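Side-chain contacts in Endoglucanase(Endo-1,4-beta-glucanase)protein (Pseudomonas stutzeri, PDB 6R2J), which probably hydrolyses beta-1,4-glucosidic bonds of cellulose, as an endoglucanase of glycosyl hydrolase family 5, and binds cellobiose: residues S121-L126 and Q157-A162; L54-F59 and A281-G286. One frame throughout, in Å; residues are numbered along the deposited sequence.

Contact 1: S121-L126 and Q157-A162; sequences SVWRKL and QAAVDA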
loop_
_atom_site.group_PDB
_atom_site.type_symbol
_atom_site.label_atom_id
_atom_site.label_comp_id
_atom_site.label_asym_id
_atom_site.label_seq_id
_atom_site.Cartn_x
_atom_site.Cartn_y
_atom_site.Cartn_z
ATOM N N SER A 121 15.305 2.231 -13.930
ATOM C CA SER A 121 16.595 1.808 -13.376
ATOM C C SER A 121 16.519 1.653 -11.864
ATOM O O SER A 121 17.004 0.662 -11.307
ATOM C CB SER A 121 17.700 2.804 -13.741
ATOM O OG SER A 121 18.840 2.586 -12.935
ATOM N N VAL A 122 15.907 2.631 -11.180
ATOM C CA VAL A 122 15.834 2.574 -9.728
ATOM C C VAL A 122 15.077 1.326 -9.303
ATOM O O VAL A 122 15.451 0.669 -8.334
ATOM C CB VAL A 122 15.334 3.893 -9.088
ATOM C CG1 VAL A 122 13.864 4.089 -9.251
ATOM C CG2 VAL A 122 15.780 3.904 -7.626
ATOM N N TRP A 123 14.032 0.943 -10.059
ATOM C CA TRP A 123 13.284 -0.258 -9.693
ATOM C C TRP A 123 14.072 -1.513 -10.050
ATOM O O TRP A 123 14.114 -2.481 -9.281
ATOM C CB TRP A 123 11.881 -0.234 -10.313
ATOM C CG TRP A 123 10.886 0.294 -9.304
ATOM C CD1 TRP A 123 10.084 1.417 -9.405
ATOM C CD2 TRP A 123 10.621 -0.266 -8.020
ATOM N NE1 TRP A 123 9.349 1.580 -8.246
ATOM C CE2 TRP A 123 9.657 0.564 -7.382
ATOM C CE3 TRP A 123 11.113 -1.377 -7.330
ATOM C CZ2 TRP A 123 9.170 0.296 -6.101
ATOM C CZ3 TRP A 123 10.611 -1.639 -6.041
ATOM C CH2 TRP A 123 9.640 -0.812 -5.458
ATOM N N ARG A 124 14.735 -1.491 -11.202
ATOM C CA ARG A 124 15.647 -2.575 -11.513
ATOM C C ARG A 124 16.692 -2.717 -10.416
ATOM O O ARG A 124 16.954 -3.823 -9.935
ATOM C CB ARG A 124 16.291 -2.335 -12.876
ATOM C CG ARG A 124 16.929 -3.613 -13.422
ATOM C CD ARG A 124 17.703 -3.383 -14.709
ATOM N NE ARG A 124 16.893 -2.822 -15.790
ATOM C CZ ARG A 124 16.911 -1.545 -16.149
ATOM N NH1 ARG A 124 17.692 -0.690 -15.516
ATOM N NH2 ARG A 124 16.153 -1.124 -17.139
ATOM N N LYS A 125 17.297 -1.606 -10.006
ATOM C CA LYS A 125 18.317 -1.663 -8.966
ATOM C C LYS A 125 17.729 -2.116 -7.643
ATOM O O LYS A 125 18.346 -2.923 -6.947
ATOM C CB LYS A 125 19.011 -0.311 -8.803
ATOM C CG LYS A 125 20.186 -0.076 -9.727
ATOM C CD LYS A 125 20.892 1.179 -9.295
ATOM C CE LYS A 125 22.118 1.471 -10.130
ATOM N NZ LYS A 125 21.749 2.321 -11.291
ATOM N N LEU A 126 16.554 -1.594 -7.259
ATOM C CA LEU A 126 15.918 -2.054 -6.021
ATOM C C LEU A 126 15.572 -3.544 -6.077
ATOM O O LEU A 126 15.766 -4.278 -5.094
ATOM C CB LEU A 126 14.661 -1.234 -5.729
ATOM C CG LEU A 126 14.852 0.229 -5.327
ATOM C CD1 LEU A 126 13.531 0.946 -5.275
ATOM C CD2 LEU A 126 15.571 0.276 -3.996
ATOM N N GLN A 157 4.582 0.913 -16.894
ATOM C CA GLN A 157 5.117 -0.144 -17.747
ATOM C C GLN A 157 6.650 -0.141 -17.803
ATOM O O GLN A 157 7.272 -1.213 -17.909
ATOM C CB GLN A 157 4.504 -0.034 -19.135
ATOM C CG GLN A 157 4.756 -1.222 -20.017
ATOM C CD GLN A 157 3.951 -2.425 -19.584
ATOM O OE1 GLN A 157 2.732 -2.407 -19.608
ATOM N NE2 GLN A 157 4.632 -3.472 -19.173
ATOM N N ALA A 158 7.281 1.033 -17.768
ATOM C CA ALA A 158 8.739 1.079 -17.770
ATOM C C ALA A 158 9.301 0.386 -16.536
ATOM O O ALA A 158 10.237 -0.411 -16.643
ATOM C CB ALA A 158 9.223 2.525 -17.896
ATOM N N ALA A 159 8.707 0.634 -15.362
ATOM C CA ALA A 159 9.192 0.005 -14.135
ATOM C C ALA A 159 8.920 -1.492 -14.140
ATOM O O ALA A 159 9.763 -2.280 -13.698
ATOM C CB ALA A 159 8.551 0.665 -12.915
ATOM N N VAL A 160 7.742 -1.909 -14.621
ATOM C CA VAL A 160 7.416 -3.333 -14.648
ATOM C C VAL A 160 8.379 -4.089 -15.566
ATOM O O VAL A 160 8.964 -5.115 -15.184
ATOM C CB VAL A 160 5.947 -3.565 -15.064
ATOM C CG1 VAL A 160 5.757 -5.050 -15.379
ATOM C CG2 VAL A 160 4.983 -3.066 -14.004
ATOM N N ASP A 161 8.567 -3.587 -16.788
ATOM C CA ASP A 161 9.506 -4.234 -17.702
ATOM C C ASP A 161 10.854 -4.411 -17.028
ATOM O O ASP A 161 11.430 -5.503 -17.035
ATOM C CB ASP A 161 9.637 -3.416 -18.991
ATOM C CG ASP A 161 8.357 -3.407 -19.810
ATOM O OD1 ASP A 161 7.487 -4.268 -19.575
ATOM O OD2 ASP A 161 8.215 -2.543 -20.694
ATOM N N ALA A 162 11.347 -3.346 -16.398
ATOM C CA ALA A 162 12.665 -3.367 -15.768
ATOM C C ALA A 162 12.720 -4.364 -14.619
ATOM O O ALA A 162 13.686 -5.134 -14.493
ATOM C CB ALA A 162 13.031 -1.967 -15.273
#
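On the outer layer of the TIM barrel, Trp123 and Arg124 of helix 116-130 pack on Ala159 and Ala162 of helix 152-166, the next helix round after strand 136-140. The small alanines let the backbones come close, with Arg124 CA 5.3 Å from Ala162 CA. Ala162 CB lies over one face of the Arg124 guanidinium, 3.7 Å from NH2. Nearer the backbone, Arg124 CG rests 3.7 Å from Ala162 O. With CG anti to the backbone N (chi1 -163°), the Arg124 chain runs straight and then bends at chi3 (-58°), laying its flat end over the methyl while NE makes a salt bridge with Glu165 of the same partner helix. Cut back to an alanine here, the side chain would probably leave the Ala162 methyl without its flat cover and Glu165 without this mate. On the side facing the barrel strands, Trp123 CD1 meets Ala159 CB at 3.9 Å. The indole NE1 is buried but satisfied by Ile141 O, which helps to hold the ring's rotation. On one indole face sits Leu126, three residues further along the helix, whose CD1 stands 3.9 Å above the plane near the rim.

Contact 2: L54-F59 and A281-G286; sequences LIRFPF and AYWAGG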
loop_
_atom_site.group_PDB
_atom_site.type_symbol
_atom_site.label_atom_id
_atom_site.label_comp_id
_atom_site.label_asym_id
_atom_site.label_seq_id
_atom_site.Cartn_x
_atom_site.Cartn_y
_atom_site.Cartn_z
ATOM N N LEU A 54 0.288 -9.361 6.861
ATOM C CA LEU A 54 0.468 -8.514 5.695
ATOM C C LEU A 54 0.837 -7.102 6.134
ATOM O O LEU A 54 0.181 -6.520 7.009
ATOM C CB LEU A 54 -0.822 -8.511 4.862
ATOM C CG LEU A 54 -0.895 -7.717 3.560
ATOM C CD1 LEU A 54 0.017 -8.404 2.547
ATOM C CD2 LEU A 54 -2.310 -7.554 3.043
ATOM N N ILE A 55 1.877 -6.559 5.513
ATOM C CA ILE A 55 2.387 -5.233 5.814
ATOM C C ILE A 55 2.650 -4.509 4.496
ATOM O O ILE A 55 3.289 -5.053 3.590
ATOM C CB ILE A 55 3.690 -5.305 6.629
ATOM C CG1 ILE A 55 3.462 -6.095 7.921
ATOM C CG2 ILE A 55 4.236 -3.897 6.895
ATOM C CD1 ILE A 55 2.714 -5.333 8.978
ATOM N N ARG A 56 2.159 -3.279 4.397
ATOM C CA ARG A 56 2.530 -2.362 3.332
ATOM C C ARG A 56 3.476 -1.331 3.930
ATOM O O ARG A 56 3.163 -0.716 4.957
ATOM C CB ARG A 56 1.311 -1.679 2.702
ATOM C CG ARG A 56 1.711 -0.626 1.610
ATOM C CD ARG A 56 0.462 -0.211 0.907
ATOM N NE ARG A 56 0.559 0.749 -0.194
ATOM C CZ ARG A 56 0.328 2.052 -0.100
ATOM N NH1 ARG A 56 0.048 2.612 1.071
ATOM N NH2 ARG A 56 0.345 2.791 -1.197
ATOM N N PHE A 57 4.635 -1.154 3.315
ATOM C CA PHE A 57 5.656 -0.297 3.912
ATOM C C PHE A 57 6.085 0.828 2.985
ATOM O O PHE A 57 6.900 0.600 2.071
ATOM C CB PHE A 57 6.866 -1.116 4.344
ATOM C CG PHE A 57 7.834 -0.322 5.159
ATOM C CD1 PHE A 57 7.538 -0.023 6.480
ATOM C CD2 PHE A 57 8.989 0.187 4.604
ATOM C CE1 PHE A 57 8.399 0.734 7.275
ATOM C CE2 PHE A 57 9.847 0.986 5.389
ATOM C CZ PHE A 57 9.556 1.233 6.725
ATOM N N PRO A 58 5.593 2.064 3.201
ATOM C CA PRO A 58 6.037 3.200 2.372
ATOM C C PRO A 58 7.490 3.628 2.634
ATOM O O PRO A 58 7.974 3.655 3.774
ATOM C CB PRO A 58 5.046 4.325 2.728
ATOM C CG PRO A 58 3.857 3.626 3.375
ATOM C CD PRO A 58 4.432 2.407 4.062
ATOM N N PHE A 59 8.168 3.988 1.544
ATOM C CA PHE A 59 9.464 4.637 1.534
ATOM C C PHE A 59 9.402 5.628 0.376
ATOM O O PHE A 59 8.464 5.609 -0.452
ATOM C CB PHE A 59 10.554 3.575 1.431
ATOM C CG PHE A 59 10.640 2.962 0.078
ATOM C CD1 PHE A 59 9.776 1.951 -0.284
ATOM C CD2 PHE A 59 11.530 3.469 -0.874
ATOM C CE1 PHE A 59 9.828 1.404 -1.556
ATOM C CE2 PHE A 59 11.586 2.956 -2.139
ATOM C CZ PHE A 59 10.753 1.902 -2.485
ATOM N N ALA A 281 -4.995 -2.873 3.334
ATOM C CA ALA A 281 -4.031 -2.436 4.335
ATOM C C ALA A 281 -4.571 -1.182 5.003
ATOM O O ALA A 281 -4.890 -0.195 4.335
ATOM C CB ALA A 281 -2.641 -2.206 3.718
ATOM N N TYR A 282 -4.726 -1.268 6.322
ATOM C CA TYR A 282 -5.172 -0.154 7.128
ATOM C C TYR A 282 -4.106 0.924 7.181
ATOM O O TYR A 282 -2.926 0.622 7.309
ATOM C CB TYR A 282 -5.441 -0.644 8.561
ATOM C CG TYR A 282 -6.055 0.442 9.397
ATOM C CD1 TYR A 282 -7.404 0.621 9.393
ATOM C CD2 TYR A 282 -5.282 1.319 10.133
ATOM C CE1 TYR A 282 -7.979 1.596 10.107
ATOM C CE2 TYR A 282 -5.846 2.324 10.817
ATOM C CZ TYR A 282 -7.209 2.458 10.799
ATOM O OH TYR A 282 -7.828 3.473 11.456
ATOM N N TRP A 283 -4.536 2.192 7.162
ATOM C CA TRP A 283 -3.654 3.346 7.338
ATOM C C TRP A 283 -3.929 4.025 8.678
ATOM O O TRP A 283 -4.960 4.698 8.816
ATOM C CB TRP A 283 -3.924 4.351 6.220
ATOM C CG TRP A 283 -2.922 5.500 6.302
ATOM C CD1 TRP A 283 -3.035 6.677 7.021
ATOM C CD2 TRP A 283 -1.640 5.545 5.668
ATOM N NE1 TRP A 283 -1.890 7.431 6.867
ATOM C CE2 TRP A 283 -1.023 6.759 6.044
ATOM C CE3 TRP A 283 -0.949 4.669 4.827
ATOM C CZ2 TRP A 283 0.249 7.107 5.587
ATOM C CZ3 TRP A 283 0.263 5.030 4.365
ATOM C CH2 TRP A 283 0.870 6.219 4.758
ATOM N N ALA A 284 -3.020 3.900 9.659
ATOM C CA ALA A 284 -1.737 3.208 9.549
ATOM C C ALA A 284 -1.317 2.858 10.953
ATOM O O ALA A 284 -1.820 3.480 11.878
ATOM C CB ALA A 284 -0.691 4.107 8.921
ATOM N N GLY A 285 -0.358 1.928 11.106
ATOM C CA GLY A 285 0.305 1.674 12.383
ATOM C C GLY A 285 1.794 1.998 12.368
ATOM O O GLY A 285 2.302 2.552 11.381
ATOM N N GLY A 286 2.513 1.664 13.434
ATOM C CA GLY A 286 3.948 1.874 13.450
ATOM C C GLY A 286 4.406 3.037 14.309
ATOM O O GLY A 286 3.595 3.669 15.008
#
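Arg56 NH1 is gripped by Glu252 OE2 in a salt bridge and by Asn17 OD1 in a hydrogen bond, and it also lies 4.1 Å from Trp283 CZ3 across the contact. The other nitrogens are bonded too: NE to Asp140, NH2 to Glu175 and Asn143. This is the floor of the family 5 active site, at the C-terminal ends of the barrel strands, where Glu252 and Glu144 are probably the nucleophile and the acid/base, as in relatives. Strands 54-59 and 280-285 both flank strand 14-18, so their side chains meet inside the barrel, over that strand. Deeper in, Arg56 CB touches Ala281 CB at 4.1 Å. From there the arginine rises with CG anti to the backbone N (chi1 177°) and the chain extended to NE, which carries the head up to the indole. Trp283 CZ3 lies at the guanidinium's edge, near its plane, with the two planes 64° apart, so the groups do not stack. Pro58 CG comes to the edge of the indole, 4.0 Å from CZ3, while Ala284 CB sits 3.6 Å above the ring plane, toward its rim. The Trp283-Ala284 peptide bond is cis, a feature familiar from family 5 enzymes. The indole side chain comes, nearest atoms, about 3 Å from a bound Tris, probably from the crystallisation liquor, and about 8 Å from a glucose unit. With bonds at all three nitrogens, the head of Arg56 has little freedom to turn and probably helps to position Glu252 and its neighbours.

After strand 14-18 and helix 41-49, the chain lays down strand 54-59, where contact 2 begins, then strand 93-98 and helix 116-130. Contact 1 closes a short loop of 30 residues, which passes through strand 136-140 before returning along helix 152-166. Contact 2 closes only after 221 intervening residues, when strand 280-285 comes back beside strand 14-18 and completes the barrel; contact 1 therefore lies wholly within its span. One binds neighbouring outer helices, the other joins two strands across the inside. Their centres are 22 Å apart, yet they meet at Phe59, whose CZ packs 4.1 Å from Leu126 CD1 and 4.2 Å from Trp123 CH2, linking strand 54-59 to the helix layer.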